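Local coordinates for putative oxidoreductase (PDB 2ISM), which is a putative oxidoreductase of the glucose/sorbosone dehydrogenase family, folded as a six-bladed beta-propeller that carries a calcium ion, at residues B[129-135]-B[153-157]; B[158-162]-B[242-247]; B[163-167]-B[191-196]; B[230-235]-B[259-265]. All blocks are in the same frame, centred on the assembly; numbering follows the deposited sequence.

Contact 1 of 4, residues B[129-135]-B[153-157]; sequences ARPHGLH and GEVYE
His135 ND1 and Tyr156 N grip one carboxylate oxygen, Glu154 OE2, from opposite faces of its plane. The imidazole bond, ND1 to OE2 at 2.7 Å, lies in the ring plane, though it meets the carboxylate from above. This His-carboxylate pair fixes the ring's rotation, and Tyr156 lies over one face in an offset stack, centroids 4.7 Å apart and planes at 29°. Glu154 OE1 is also taken, by Trp245 NE1, so both carboxylate oxygens have donors. The backbones join through Val155 N to His135 O (3.0 Å), on a lone pair in the carbonyl plane. Toward the start of the first segment a salt bridge, with a weak, bent hydrogen bond, runs from Arg130 NE to Glu157 OE2 at 2.8 Å; water 1 links Arg130 NH2, weakly, to Glu157 OE1. Arg130 CG packs on Val155 CG2 at 3.7 Å. The loop between strands 117-127 and 140-142, leading from one propeller blade to the next, thus meets the loop joining strands 148-151 and 170-174 within that next blade.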
loop_
_atom_site.group_PDB
_atom_site.type_symbol
_atom_site.label_atom_id
_atom_site.label_comp_id
_atom_site.label_asym_id
_atom_site.label_seq_id
_atom_site.Cartn_x
_atom_site.Cartn_y
_atom_site.Cartn_z
ATOM N N ALA B 129 -37.644 -7.224 -1.782
ATOM C CA ALA B 129 -37.188 -8.462 -1.167
ATOM C C ALA B 129 -38.271 -9.481 -1.498
ATOM O O ALA B 129 -39.434 -9.118 -1.651
ATOM C CB ALA B 129 -37.060 -8.302 0.342
ATOM N N ARG B 130 -37.895 -10.748 -1.632
ATOM C CA ARG B 130 -38.866 -11.797 -1.932
ATOM C C ARG B 130 -38.623 -12.975 -0.995
ATOM O O ARG B 130 -37.543 -13.103 -0.423
ATOM C CB ARG B 130 -38.757 -12.233 -3.399
ATOM C CG ARG B 130 -39.319 -11.208 -4.393
ATOM C CD ARG B 130 -40.783 -10.894 -4.087
ATOM N NE ARG B 130 -41.349 -9.864 -4.955
ATOM C CZ ARG B 130 -42.505 -9.242 -4.719
ATOM N NH1 ARG B 130 -43.217 -9.544 -3.640
ATOM N NH2 ARG B 130 -42.954 -8.323 -5.564
ATOM N N PRO B 131 -39.633 -13.842 -0.812
ATOM C CA PRO B 131 -39.503 -15.003 0.074
ATOM C C PRO B 131 -38.260 -15.850 -0.135
ATOM O O PRO B 131 -37.717 -16.400 0.819
ATOM C CB PRO B 131 -40.785 -15.783 -0.200
ATOM C CG PRO B 131 -41.768 -14.688 -0.451
ATOM C CD PRO B 131 -40.991 -13.779 -1.382
ATOM N N HIS B 132 -37.807 -15.958 -1.381
ATOM C CA HIS B 132 -36.628 -16.761 -1.673
ATOM C C HIS B 132 -35.348 -16.119 -1.132
ATOM O O HIS B 132 -34.329 -16.786 -0.991
ATOM C CB HIS B 132 -36.518 -17.021 -3.184
ATOM C CG HIS B 132 -36.529 -15.783 -4.026
ATOM N ND1 HIS B 132 -37.484 -15.550 -4.995
ATOM C CD2 HIS B 132 -35.676 -14.731 -4.079
ATOM C CE1 HIS B 132 -37.217 -14.412 -5.610
ATOM N NE2 HIS B 132 -36.126 -13.895 -5.073
ATOM N N GLY B 133 -35.423 -14.826 -0.820
ATOM C CA GLY B 133 -34.281 -14.107 -0.274
ATOM C C GLY B 133 -33.092 -13.909 -1.200
ATOM O O GLY B 133 -32.003 -13.537 -0.749
ATOM N N LEU B 134 -33.286 -14.141 -2.491
ATOM C CA LEU B 134 -32.200 -13.984 -3.453
ATOM C C LEU B 134 -32.164 -12.578 -4.042
ATOM O O LEU B 134 -33.183 -11.887 -4.093
ATOM C CB LEU B 134 -32.347 -15.004 -4.581
ATOM C CG LEU B 134 -32.513 -16.466 -4.151
ATOM C CD1 LEU B 134 -32.637 -17.342 -5.391
ATOM C CD2 LEU B 134 -31.329 -16.902 -3.309
ATOM N N HIS B 135 -30.978 -12.170 -4.484
ATOM C CA HIS B 135 -30.763 -10.862 -5.095
ATOM C C HIS B 135 -31.272 -9.684 -4.274
ATOM O O HIS B 135 -32.124 -8.913 -4.730
ATOM C CB HIS B 135 -31.385 -10.814 -6.494
ATOM C CG HIS B 135 -30.779 -11.787 -7.460
ATOM N ND1 HIS B 135 -31.063 -11.768 -8.811
ATOM C CD2 HIS B 135 -29.928 -12.824 -7.270
ATOM C CE1 HIS B 135 -30.414 -12.751 -9.408
ATOM N NE2 HIS B 135 -29.717 -13.408 -8.497
ATOM N N GLY B 153 -30.608 -5.406 -5.150
ATOM C CA GLY B 153 -30.770 -6.421 -6.177
ATOM C C GLY B 153 -32.171 -6.343 -6.744
ATOM O O GLY B 153 -33.024 -5.660 -6.171
ATOM N N GLU B 154 -32.419 -7.015 -7.865
ATOM C CA GLU B 154 -33.755 -6.991 -8.457
ATOM C C GLU B 154 -34.594 -8.204 -8.059
ATOM O O GLU B 154 -35.543 -8.571 -8.748
ATOM C CB GLU B 154 -33.684 -6.853 -9.993
ATOM C CG GLU B 154 -32.499 -7.520 -10.680
ATOM C CD GLU B 154 -32.553 -9.037 -10.646
ATOM O OE1 GLU B 154 -32.555 -9.650 -11.736
ATOM O OE2 GLU B 154 -32.588 -9.617 -9.539
ATOM N N VAL B 155 -34.233 -8.802 -6.926
ATOM C CA VAL B 155 -34.928 -9.956 -6.352
ATOM C C VAL B 155 -35.420 -11.015 -7.336
ATOM O O VAL B 155 -36.488 -11.597 -7.150
ATOM C CB VAL B 155 -36.115 -9.493 -5.471
ATOM C CG1 VAL B 155 -35.605 -8.544 -4.397
ATOM C CG2 VAL B 155 -37.191 -8.811 -6.324
ATOM N N TYR B 156 -34.620 -11.275 -8.364
ATOM C CA TYR B 156 -34.939 -12.268 -9.389
ATOM C C TYR B 156 -36.135 -11.901 -10.268
ATOM O O TYR B 156 -36.769 -12.765 -10.872
ATOM C CB TYR B 156 -35.158 -13.648 -8.759
ATOM C CG TYR B 156 -34.246 -14.707 -9.337
ATOM C CD1 TYR B 156 -33.036 -15.031 -8.726
ATOM C CD2 TYR B 156 -34.575 -15.355 -10.527
ATOM C CE1 TYR B 156 -32.175 -15.977 -9.289
ATOM C CE2 TYR B 156 -33.724 -16.297 -11.098
ATOM C CZ TYR B 156 -32.530 -16.604 -10.477
ATOM O OH TYR B 156 -31.699 -17.543 -11.047
ATOM N N GLU B 157 -36.441 -10.611 -10.319
ATOM C CA GLU B 157 -37.513 -10.081 -11.158
ATOM C C GLU B 157 -36.743 -9.044 -11.966
ATOM O O GLU B 157 -36.832 -7.841 -11.732
ATOM C CB GLU B 157 -38.610 -9.455 -10.290
ATOM C CG GLU B 157 -39.513 -10.506 -9.628
ATOM C CD GLU B 157 -40.397 -9.952 -8.516
ATOM O OE1 GLU B 157 -40.866 -8.800 -8.634
ATOM O OE2 GLU B 157 -40.635 -10.680 -7.528
HETATM O O HOH W 1 -40.764 -7.291 -6.466
#

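Contact 2 of 4, residues B[158-162]-B[242-247]; sequences RELAQ and NYGWPR. With CA (calcium ion), chain E.
Gln162 and Asn242 face each other as paired amides, their planes 19° apart: Asn242 ND2 gives to Gln162 OE1 at 2.8 Å, and Gln162 NE2 returns a bond to Asn242 OD1 at 3.0 Å. The other N-H of Gln162 NE2 runs almost straight (177°) to Trp245 O, 2.7 Å away, so both its hydrogens are used. A bend at chi2 (-62°) turns the amide toward these partners and leaves Gln162 CG over the centre of the Arg247 guanidinium, 3.6 Å above the plane. At that group's edge, in a salt bridge, Arg247 NH1 gives to the syn lone pair of Glu159 OE1 at 2.9 Å, with the two charged planes nearly coplanar. The two segments belong to loops of two neighbouring propeller blades, and the second carries a calcium ligand, Tyr243 O, at 2.5 Å from the ion. Behind the ligand stands an Asx turn: Asn242 OD1 also accepts from Gly244 N. Beyond it, Pro246, which follows a cis peptide bond, packs CB against Arg158 CB at 3.7 Å. Trp245, its NE1 turned to Glu154, brings CZ2 over one face of the Arg158 guanidinium, the planes oblique to each other, and that guanidinium forms a salt bridge with Glu226.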
loop_
_atom_site.group_PDB
_atom_site.type_symbol
_atom_site.label_atom_id
_atom_site.label_comp_id
_atom_site.label_asym_id
_atom_site.label_seq_id
_atom_site.Cartn_x
_atom_site.Cartn_y
_atom_site.Cartn_z
ATOM N N ARG B 158 -35.955 -9.559 -12.905
ATOM C CA ARG B 158 -35.070 -8.766 -13.748
ATOM C C ARG B 158 -35.558 -7.424 -14.283
ATOM O O ARG B 158 -34.769 -6.486 -14.388
ATOM C CB ARG B 158 -34.559 -9.634 -14.901
ATOM C CG ARG B 158 -35.622 -10.120 -15.866
ATOM C CD ARG B 158 -35.035 -11.177 -16.788
ATOM N NE ARG B 158 -34.939 -12.477 -16.130
ATOM C CZ ARG B 158 -33.964 -13.355 -16.341
ATOM N NH1 ARG B 158 -33.964 -14.519 -15.701
ATOM N NH2 ARG B 158 -32.975 -13.064 -17.175
ATOM N N GLU B 159 -36.841 -7.315 -14.612
ATOM C CA GLU B 159 -37.368 -6.058 -15.142
ATOM C C GLU B 159 -37.320 -4.886 -14.164
ATOM O O GLU B 159 -37.402 -3.726 -14.576
ATOM C CB GLU B 159 -38.803 -6.243 -15.636
ATOM C CG GLU B 159 -38.906 -6.945 -16.978
ATOM C CD GLU B 159 -38.061 -6.275 -18.048
ATOM O OE1 GLU B 159 -38.201 -5.047 -18.245
ATOM O OE2 GLU B 159 -37.255 -6.979 -18.695
ATOM N N LEU B 160 -37.192 -5.173 -12.874
ATOM C CA LEU B 160 -37.137 -4.097 -11.892
ATOM C C LEU B 160 -35.932 -3.191 -12.126
ATOM O O LEU B 160 -36.017 -1.978 -11.937
ATOM C CB LEU B 160 -37.070 -4.665 -10.470
ATOM C CG LEU B 160 -38.271 -5.481 -9.981
ATOM C CD1 LEU B 160 -38.058 -5.880 -8.528
ATOM C CD2 LEU B 160 -39.544 -4.663 -10.123
ATOM N N ALA B 161 -34.817 -3.784 -12.548
ATOM C CA ALA B 161 -33.580 -3.035 -12.778
ATOM C C ALA B 161 -33.714 -1.863 -13.741
ATOM O O ALA B 161 -33.031 -0.849 -13.588
ATOM C CB ALA B 161 -32.489 -3.973 -13.272
ATOM N N GLN B 162 -34.585 -2.009 -14.737
ATOM C CA GLN B 162 -34.797 -0.966 -15.743
ATOM C C GLN B 162 -35.937 -0.018 -15.381
ATOM O O GLN B 162 -36.152 0.996 -16.046
ATOM C CB GLN B 162 -35.096 -1.609 -17.102
ATOM C CG GLN B 162 -33.926 -2.348 -17.729
ATOM C CD GLN B 162 -32.761 -1.428 -18.030
ATOM O OE1 GLN B 162 -32.942 -0.340 -18.574
ATOM N NE2 GLN B 162 -31.554 -1.866 -17.689
ATOM N N ASN B 242 -27.000 3.694 -16.880
ATOM C CA ASN B 242 -27.816 2.483 -16.967
ATOM C C ASN B 242 -26.838 1.381 -17.331
ATOM O O ASN B 242 -26.212 1.420 -18.395
ATOM C CB ASN B 242 -28.871 2.622 -18.064
ATOM C CG ASN B 242 -29.866 1.482 -18.063
ATOM O OD1 ASN B 242 -29.498 0.314 -17.895
ATOM N ND2 ASN B 242 -31.137 1.809 -18.268
ATOM N N TYR B 243 -26.699 0.391 -16.461
ATOM C CA TYR B 243 -25.740 -0.659 -16.731
ATOM C C TYR B 243 -26.218 -1.916 -17.437
ATOM O O TYR B 243 -25.641 -2.976 -17.286
ATOM C CB TYR B 243 -24.959 -0.953 -15.445
ATOM C CG TYR B 243 -24.096 0.248 -15.114
ATOM C CD1 TYR B 243 -22.782 0.337 -15.581
ATOM C CD2 TYR B 243 -24.651 1.373 -14.504
ATOM C CE1 TYR B 243 -22.051 1.524 -15.464
ATOM C CE2 TYR B 243 -23.932 2.566 -14.385
ATOM C CZ TYR B 243 -22.637 2.634 -14.873
ATOM O OH TYR B 243 -21.952 3.828 -14.806
ATOM N N GLY B 244 -27.280 -1.779 -18.220
ATOM C CA GLY B 244 -27.754 -2.884 -19.040
ATOM C C GLY B 244 -28.595 -4.059 -18.585
ATOM O O GLY B 244 -29.350 -4.585 -19.401
ATOM N N TRP B 245 -28.479 -4.503 -17.338
ATOM C CA TRP B 245 -29.283 -5.646 -16.908
ATOM C C TRP B 245 -30.776 -5.315 -16.936
ATOM O O TRP B 245 -31.190 -4.264 -16.451
ATOM C CB TRP B 245 -28.878 -6.086 -15.493
ATOM C CG TRP B 245 -29.649 -7.281 -14.999
ATOM C CD1 TRP B 245 -30.643 -7.291 -14.061
ATOM C CD2 TRP B 245 -29.500 -8.640 -15.442
ATOM N NE1 TRP B 245 -31.124 -8.572 -13.892
ATOM C CE2 TRP B 245 -30.441 -9.417 -14.726
ATOM C CE3 TRP B 245 -28.665 -9.274 -16.375
ATOM C CZ2 TRP B 245 -30.568 -10.802 -14.916
ATOM C CZ3 TRP B 245 -28.792 -10.651 -16.563
ATOM C CH2 TRP B 245 -29.739 -11.398 -15.835
ATOM N N PRO B 246 -31.610 -6.208 -17.513
ATOM C CA PRO B 246 -31.289 -7.502 -18.127
ATOM C C PRO B 246 -31.206 -7.430 -19.656
ATOM O O PRO B 246 -31.116 -8.459 -20.328
ATOM C CB PRO B 246 -32.445 -8.375 -17.678
ATOM C CG PRO B 246 -33.595 -7.435 -17.829
ATOM C CD PRO B 246 -33.063 -6.113 -17.266
ATOM N N ARG B 247 -31.245 -6.216 -20.195
ATOM C CA ARG B 247 -31.185 -6.005 -21.639
ATOM C C ARG B 247 -29.837 -6.442 -22.199
ATOM O O ARG B 247 -29.759 -7.007 -23.293
ATOM C CB ARG B 247 -31.387 -4.525 -21.966
ATOM C CG ARG B 247 -32.557 -3.854 -21.259
ATOM C CD ARG B 247 -33.878 -4.107 -21.963
ATOM N NE ARG B 247 -34.901 -3.154 -21.529
ATOM C CZ ARG B 247 -35.837 -3.403 -20.616
ATOM N NH1 ARG B 247 -35.906 -4.586 -20.024
ATOM N NH2 ARG B 247 -36.702 -2.453 -20.289
HETATM CA CA CA E . -24.031 -4.828 -16.939
HETATM O O HOH W 2 -23.736 -5.084 -19.638
HETATM O O HOH W 3 -22.129 -2.847 -17.294
HETATM O O HOH W 4 -25.398 -4.381 -14.686
HETATM O O HOH W 5 -25.969 -6.821 -17.250
#

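Contact 3 of 4, residues B[163-167]-B[191-196]; sequences DLASL and GARPEV
Leu167 packs its branched end on the face of a charged group: its CD2 sits over the centre of the Arg193 guanidinium, 3.6 Å above the plane. The same guanidinium is held along its edge by Glu195, which it grips side-on with two nitrogens, Arg193 NE to Glu195 OE1 at 3.1 Å and Arg193 NH2 to Glu195 OE2 at 2.9 Å. The second bond stays within the guanidinium plane but reaches OE2 from above the carboxylate. Successive bends at chi2 (-61°) and chi3 (-57°) fold the arginine back toward Glu195, so that the salt bridge fixes the flat surface on which the leucine rests. Nearer the backbone, Arg193 CG lies against Ala165 O at 3.4 Å. The one hydrogen bond between the segments is almost straight, Arg193 N to Leu164 O at 2.9 Å, with the donor tilted from the carbonyl plane. Alongside it Leu164 CB packs on Ala192 CB at 3.8 Å. Asp163 OD1 accepts from Ala165 N at 2.9 Å, an Asx turn. Two type I turns, Asp163 to Ser166 and Arg193 to Val196, meet at the periphery of one propeller blade: the first lies on the approach to strand 170-174, and the second leads into the blade's outermost strand, 196-199.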
loop_
_atom_site.group_PDB
_atom_site.type_symbol
_atom_site.label_atom_id
_atom_site.label_comp_id
_atom_site.label_asym_id
_atom_site.label_seq_id
_atom_site.Cartn_x
_atom_site.Cartn_y
_atom_site.Cartn_z
ATOM N N ASP B 163 -36.661 -0.352 -14.320
ATOM C CA ASP B 163 -37.798 0.441 -13.870
ATOM C C ASP B 163 -37.371 1.552 -12.904
ATOM O O ASP B 163 -37.032 1.284 -11.753
ATOM C CB ASP B 163 -38.808 -0.495 -13.196
ATOM C CG ASP B 163 -40.110 0.194 -12.828
ATOM O OD1 ASP B 163 -40.247 1.417 -13.055
ATOM O OD2 ASP B 163 -41.003 -0.505 -12.301
ATOM N N LEU B 164 -37.387 2.798 -13.367
ATOM C CA LEU B 164 -37.002 3.913 -12.505
ATOM C C LEU B 164 -37.916 4.061 -11.292
ATOM O O LEU B 164 -37.555 4.720 -10.316
ATOM C CB LEU B 164 -36.988 5.227 -13.289
ATOM C CG LEU B 164 -35.818 5.420 -14.255
ATOM C CD1 LEU B 164 -35.969 6.748 -14.980
ATOM C CD2 LEU B 164 -34.506 5.375 -13.485
ATOM N N ALA B 165 -39.094 3.446 -11.356
ATOM C CA ALA B 165 -40.056 3.514 -10.261
ATOM C C ALA B 165 -39.764 2.484 -9.172
ATOM O O ALA B 165 -40.366 2.521 -8.093
ATOM C CB ALA B 165 -41.473 3.321 -10.798
ATOM N N SER B 166 -38.844 1.564 -9.455
ATOM C CA SER B 166 -38.474 0.530 -8.490
ATOM C C SER B 166 -37.115 0.798 -7.847
ATOM O O SER B 166 -36.185 1.239 -8.515
ATOM C CB SER B 166 -38.441 -0.841 -9.173
ATOM O OG SER B 166 -37.936 -1.831 -8.290
ATOM N N LEU B 167 -37.004 0.523 -6.550
ATOM C CA LEU B 167 -35.744 0.719 -5.837
ATOM C C LEU B 167 -34.808 -0.478 -6.048
ATOM O O LEU B 167 -33.679 -0.479 -5.550
ATOM C CB LEU B 167 -35.994 0.890 -4.330
ATOM C CG LEU B 167 -36.747 2.121 -3.821
ATOM C CD1 LEU B 167 -36.964 1.994 -2.316
ATOM C CD2 LEU B 167 -35.949 3.379 -4.146
ATOM N N GLY B 191 -42.645 9.697 -11.908
ATOM C CA GLY B 191 -42.620 8.246 -11.971
ATOM C C GLY B 191 -41.283 7.617 -11.615
ATOM O O GLY B 191 -41.155 6.392 -11.600
ATOM N N ALA B 192 -40.283 8.440 -11.328
ATOM C CA ALA B 192 -38.966 7.921 -10.975
ATOM C C ALA B 192 -38.651 8.133 -9.498
ATOM O O ALA B 192 -38.982 9.174 -8.932
ATOM C CB ALA B 192 -37.900 8.588 -11.835
ATOM N N ARG B 193 -38.026 7.138 -8.873
ATOM C CA ARG B 193 -37.638 7.245 -7.467
ATOM C C ARG B 193 -36.463 8.220 -7.412
ATOM O O ARG B 193 -35.422 7.983 -8.020
ATOM C CB ARG B 193 -37.201 5.881 -6.913
ATOM C CG ARG B 193 -38.331 4.871 -6.712
ATOM C CD ARG B 193 -39.375 5.365 -5.705
ATOM N NE ARG B 193 -38.816 5.685 -4.389
ATOM C CZ ARG B 193 -39.125 5.047 -3.262
ATOM N NH1 ARG B 193 -39.989 4.040 -3.281
ATOM N NH2 ARG B 193 -38.583 5.423 -2.109
ATOM N N PRO B 194 -36.613 9.331 -6.678
ATOM C CA PRO B 194 -35.538 10.323 -6.577
ATOM C C PRO B 194 -34.253 9.812 -5.923
ATOM O O PRO B 194 -33.198 10.435 -6.047
ATOM C CB PRO B 194 -36.196 11.462 -5.796
ATOM C CG PRO B 194 -37.154 10.733 -4.897
ATOM C CD PRO B 194 -37.760 9.699 -5.830
ATOM N N GLU B 195 -34.333 8.673 -5.242
ATOM C CA GLU B 195 -33.160 8.103 -4.584
ATOM C C GLU B 195 -32.193 7.428 -5.561
ATOM O O GLU B 195 -31.026 7.218 -5.236
ATOM C CB GLU B 195 -33.582 7.072 -3.527
ATOM C CG GLU B 195 -34.505 7.616 -2.439
ATOM C CD GLU B 195 -35.975 7.540 -2.815
ATOM O OE1 GLU B 195 -36.282 7.340 -4.009
ATOM O OE2 GLU B 195 -36.823 7.684 -1.909
ATOM N N VAL B 196 -32.673 7.100 -6.758
ATOM C CA VAL B 196 -31.843 6.408 -7.747
ATOM C C VAL B 196 -30.642 7.173 -8.287
ATOM O O VAL B 196 -30.774 8.296 -8.775
ATOM C CB VAL B 196 -32.690 5.940 -8.952
ATOM C CG1 VAL B 196 -31.789 5.346 -10.033
ATOM C CG2 VAL B 196 -33.702 4.909 -8.496
#

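Contact 4 of 4, residues B[230-235]-B[259-265]; sequences GHDEVN and DPLYFWP. With CA (calcium ion), chain E.
Val234 O accepts twice, from Leu261 N at 2.7 Å and from Tyr262 N at 3.3 Å, both in its carbonyl plane: a classic beta bulge. Val234 N in turn gives to Tyr262 O at 2.9 Å, so both polar backbone atoms of Val234 are satisfied across the pair. At the other end Trp264 N bonds to Asp232 O, and Trp264 O takes His231 N at 2.7 Å. Asp232 OD1 and His231 ND1 find their partners outside the strands, in Gly222 N and Tyr229 O. Pro265 CA makes a CH-pi contact over one face of the His231 ring, 3.9 Å from its centroid, while Val234 CG2 packs on Trp264 CH2. Glu233 and Phe263 form the non-hydrogen-bonded pair. Glu233 leaves the sheet with chi1 at 40° and is extended beyond CG, putting both carboxylate oxygens on the calcium, OE1 at 2.9 Å and OE2 at 2.7 Å. Waters 2 to 5 and Tyr243 O complete the site, set beside the two antiparallel last strands of a four-stranded propeller blade.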
loop_
_atom_site.group_PDB
_atom_site.type_symbol
_atom_site.label_atom_id
_atom_site.label_comp_id
_atom_site.label_asym_id
_atom_site.label_seq_id
_atom_site.Cartn_x
_atom_site.Cartn_y
_atom_site.Cartn_z
ATOM N N GLY B 230 -21.753 -16.992 -15.926
ATOM C CA GLY B 230 -20.686 -15.999 -15.792
ATOM C C GLY B 230 -21.013 -14.554 -16.118
ATOM O O GLY B 230 -22.131 -14.089 -15.911
ATOM N N HIS B 231 -20.006 -13.859 -16.638
ATOM C CA HIS B 231 -20.080 -12.446 -17.011
ATOM C C HIS B 231 -20.314 -11.537 -15.816
ATOM O O HIS B 231 -21.030 -10.540 -15.906
ATOM C CB HIS B 231 -21.146 -12.197 -18.093
ATOM C CG HIS B 231 -20.844 -12.874 -19.396
ATOM N ND1 HIS B 231 -20.956 -14.237 -19.556
ATOM C CD2 HIS B 231 -20.364 -12.396 -20.571
ATOM C CE1 HIS B 231 -20.553 -14.573 -20.769
ATOM N NE2 HIS B 231 -20.188 -13.475 -21.405
ATOM N N ASP B 232 -19.706 -11.900 -14.691
ATOM C CA ASP B 232 -19.789 -11.087 -13.491
ATOM C C ASP B 232 -18.962 -9.876 -13.896
ATOM O O ASP B 232 -18.116 -9.973 -14.791
ATOM C CB ASP B 232 -19.161 -11.828 -12.316
ATOM C CG ASP B 232 -19.875 -13.133 -12.014
ATOM O OD1 ASP B 232 -20.962 -13.095 -11.402
ATOM O OD2 ASP B 232 -19.351 -14.195 -12.402
ATOM N N GLU B 233 -19.169 -8.743 -13.243
ATOM C CA GLU B 233 -18.458 -7.554 -13.678
ATOM C C GLU B 233 -18.078 -6.513 -12.645
ATOM O O GLU B 233 -18.475 -6.574 -11.484
ATOM C CB GLU B 233 -19.309 -6.879 -14.747
ATOM C CG GLU B 233 -20.785 -6.923 -14.378
ATOM C CD GLU B 233 -21.681 -6.176 -15.336
ATOM O OE1 GLU B 233 -21.831 -6.609 -16.498
ATOM O OE2 GLU B 233 -22.246 -5.151 -14.912
ATOM N N VAL B 234 -17.276 -5.561 -13.107
ATOM C CA VAL B 234 -16.850 -4.420 -12.317
ATOM C C VAL B 234 -17.253 -3.260 -13.213
ATOM O O VAL B 234 -16.881 -3.220 -14.393
ATOM C CB VAL B 234 -15.331 -4.370 -12.100
ATOM C CG1 VAL B 234 -14.965 -3.067 -11.388
ATOM C CG2 VAL B 234 -14.877 -5.568 -11.278
ATOM N N ASN B 235 -18.026 -2.332 -12.660
ATOM C CA ASN B 235 -18.507 -1.182 -13.413
ATOM C C ASN B 235 -17.992 0.142 -12.864
ATOM O O ASN B 235 -17.722 0.275 -11.668
ATOM C CB ASN B 235 -20.044 -1.144 -13.399
ATOM C CG ASN B 235 -20.673 -2.337 -14.088
ATOM O OD1 ASN B 235 -21.342 -3.159 -13.455
ATOM N ND2 ASN B 235 -20.472 -2.436 -15.391
ATOM N N ASP B 259 -21.016 -0.346 -20.748
ATOM C CA ASP B 259 -20.301 -1.610 -20.609
ATOM C C ASP B 259 -19.495 -1.631 -19.322
ATOM O O ASP B 259 -19.136 -0.587 -18.775
ATOM C CB ASP B 259 -19.325 -1.836 -21.772
ATOM C CG ASP B 259 -20.016 -1.973 -23.110
ATOM O OD1 ASP B 259 -21.118 -2.557 -23.166
ATOM O OD2 ASP B 259 -19.437 -1.507 -24.114
ATOM N N PRO B 260 -19.201 -2.831 -18.814
ATOM C CA PRO B 260 -18.419 -2.912 -17.582
ATOM C C PRO B 260 -16.950 -2.604 -17.848
ATOM O O PRO B 260 -16.468 -2.733 -18.978
ATOM C CB PRO B 260 -18.637 -4.355 -17.133
ATOM C CG PRO B 260 -18.832 -5.083 -18.427
ATOM C CD PRO B 260 -19.740 -4.150 -19.185
ATOM N N LEU B 261 -16.253 -2.171 -16.805
ATOM C CA LEU B 261 -14.832 -1.871 -16.894
ATOM C C LEU B 261 -14.121 -3.192 -17.163
ATOM O O LEU B 261 -13.107 -3.247 -17.862
ATOM C CB LEU B 261 -14.339 -1.287 -15.574
ATOM C CG LEU B 261 -12.824 -1.248 -15.359
ATOM C CD1 LEU B 261 -12.181 -0.283 -16.339
ATOM C CD2 LEU B 261 -12.536 -0.834 -13.928
ATOM N N TYR B 262 -14.670 -4.259 -16.593
ATOM C CA TYR B 262 -14.117 -5.592 -16.757
ATOM C C TYR B 262 -15.192 -6.612 -16.421
ATOM O O TYR B 262 -16.065 -6.354 -15.590
ATOM C CB TYR B 262 -12.925 -5.792 -15.815
ATOM C CG TYR B 262 -12.109 -7.028 -16.120
ATOM C CD1 TYR B 262 -11.179 -7.029 -17.156
ATOM C CD2 TYR B 262 -12.289 -8.205 -15.395
ATOM C CE1 TYR B 262 -10.449 -8.171 -17.465
ATOM C CE2 TYR B 262 -11.566 -9.353 -15.695
ATOM C CZ TYR B 262 -10.648 -9.329 -16.732
ATOM O OH TYR B 262 -9.934 -10.462 -17.039
ATOM N N PHE B 263 -15.140 -7.765 -17.079
ATOM C CA PHE B 263 -16.091 -8.827 -16.795
ATOM C C PHE B 263 -15.428 -10.172 -17.050
ATOM O O PHE B 263 -14.537 -10.288 -17.891
ATOM C CB PHE B 263 -17.374 -8.685 -17.631
ATOM C CG PHE B 263 -17.191 -8.940 -19.101
ATOM C CD1 PHE B 263 -16.693 -7.947 -19.941
ATOM C CD2 PHE B 263 -17.544 -10.169 -19.653
ATOM C CE1 PHE B 263 -16.551 -8.171 -21.310
ATOM C CE2 PHE B 263 -17.406 -10.406 -21.019
ATOM C CZ PHE B 263 -16.910 -9.403 -21.849
ATOM N N TRP B 264 -15.867 -11.190 -16.317
ATOM C CA TRP B 264 -15.340 -12.538 -16.486
ATOM C C TRP B 264 -16.328 -13.428 -17.233
ATOM O O TRP B 264 -17.292 -13.927 -16.652
ATOM C CB TRP B 264 -15.002 -13.155 -15.126
ATOM C CG TRP B 264 -13.915 -12.430 -14.393
ATOM C CD1 TRP B 264 -12.587 -12.743 -14.378
ATOM C CD2 TRP B 264 -14.063 -11.271 -13.566
ATOM N NE1 TRP B 264 -11.899 -11.848 -13.592
ATOM C CE2 TRP B 264 -12.783 -10.933 -13.081
ATOM C CE3 TRP B 264 -15.151 -10.479 -13.183
ATOM C CZ2 TRP B 264 -12.563 -9.845 -12.240
ATOM C CZ3 TRP B 264 -14.930 -9.399 -12.347
ATOM C CH2 TRP B 264 -13.646 -9.092 -11.886
ATOM N N PRO B 265 -16.083 -13.621 -18.525
ATOM C CA PRO B 265 -16.934 -14.484 -19.350
ATOM C C PRO B 265 -17.083 -15.876 -18.746
ATOM O O PRO B 265 -18.183 -16.428 -18.737
ATOM C CB PRO B 265 -16.167 -14.563 -20.671
ATOM C CG PRO B 265 -14.744 -14.366 -20.285
ATOM C CD PRO B 265 -14.760 -13.401 -19.134
HETATM CA CA CA E . -24.031 -4.828 -16.939
HETATM O O HOH W 2 -23.736 -5.084 -19.638
HETATM O O HOH W 3 -22.129 -2.847 -17.294
HETATM O O HOH W 4 -25.398 -4.381 -14.686
HETATM O O HOH W 5 -25.969 -6.821 -17.250
#

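Overall arrangement
Contacts 2 and 4 share the calcium ion and waters 2 to 5: the loop 242-247 gives a backbone oxygen, the segment 230-235 a carboxylate, and the centres of the two contacts lie about 15 Å apart. Their segments alternate along the chain, and the Tyr243 ring packs on the side chain of Asn235. Contact 1 joins contact 2 through a probable hydrogen bond, Glu154 OE1 to Trp245 NE1 at 2.8 Å; the Glu154 side chain is about 11 Å from the calcium. Contact 3 follows contact 2 directly along the first loop, touching it where Leu160 CB meets Ser166 OG at 3.7 Å. It is the remotest from contact 4, with centres 24 Å apart and nearest atoms about 14 Å.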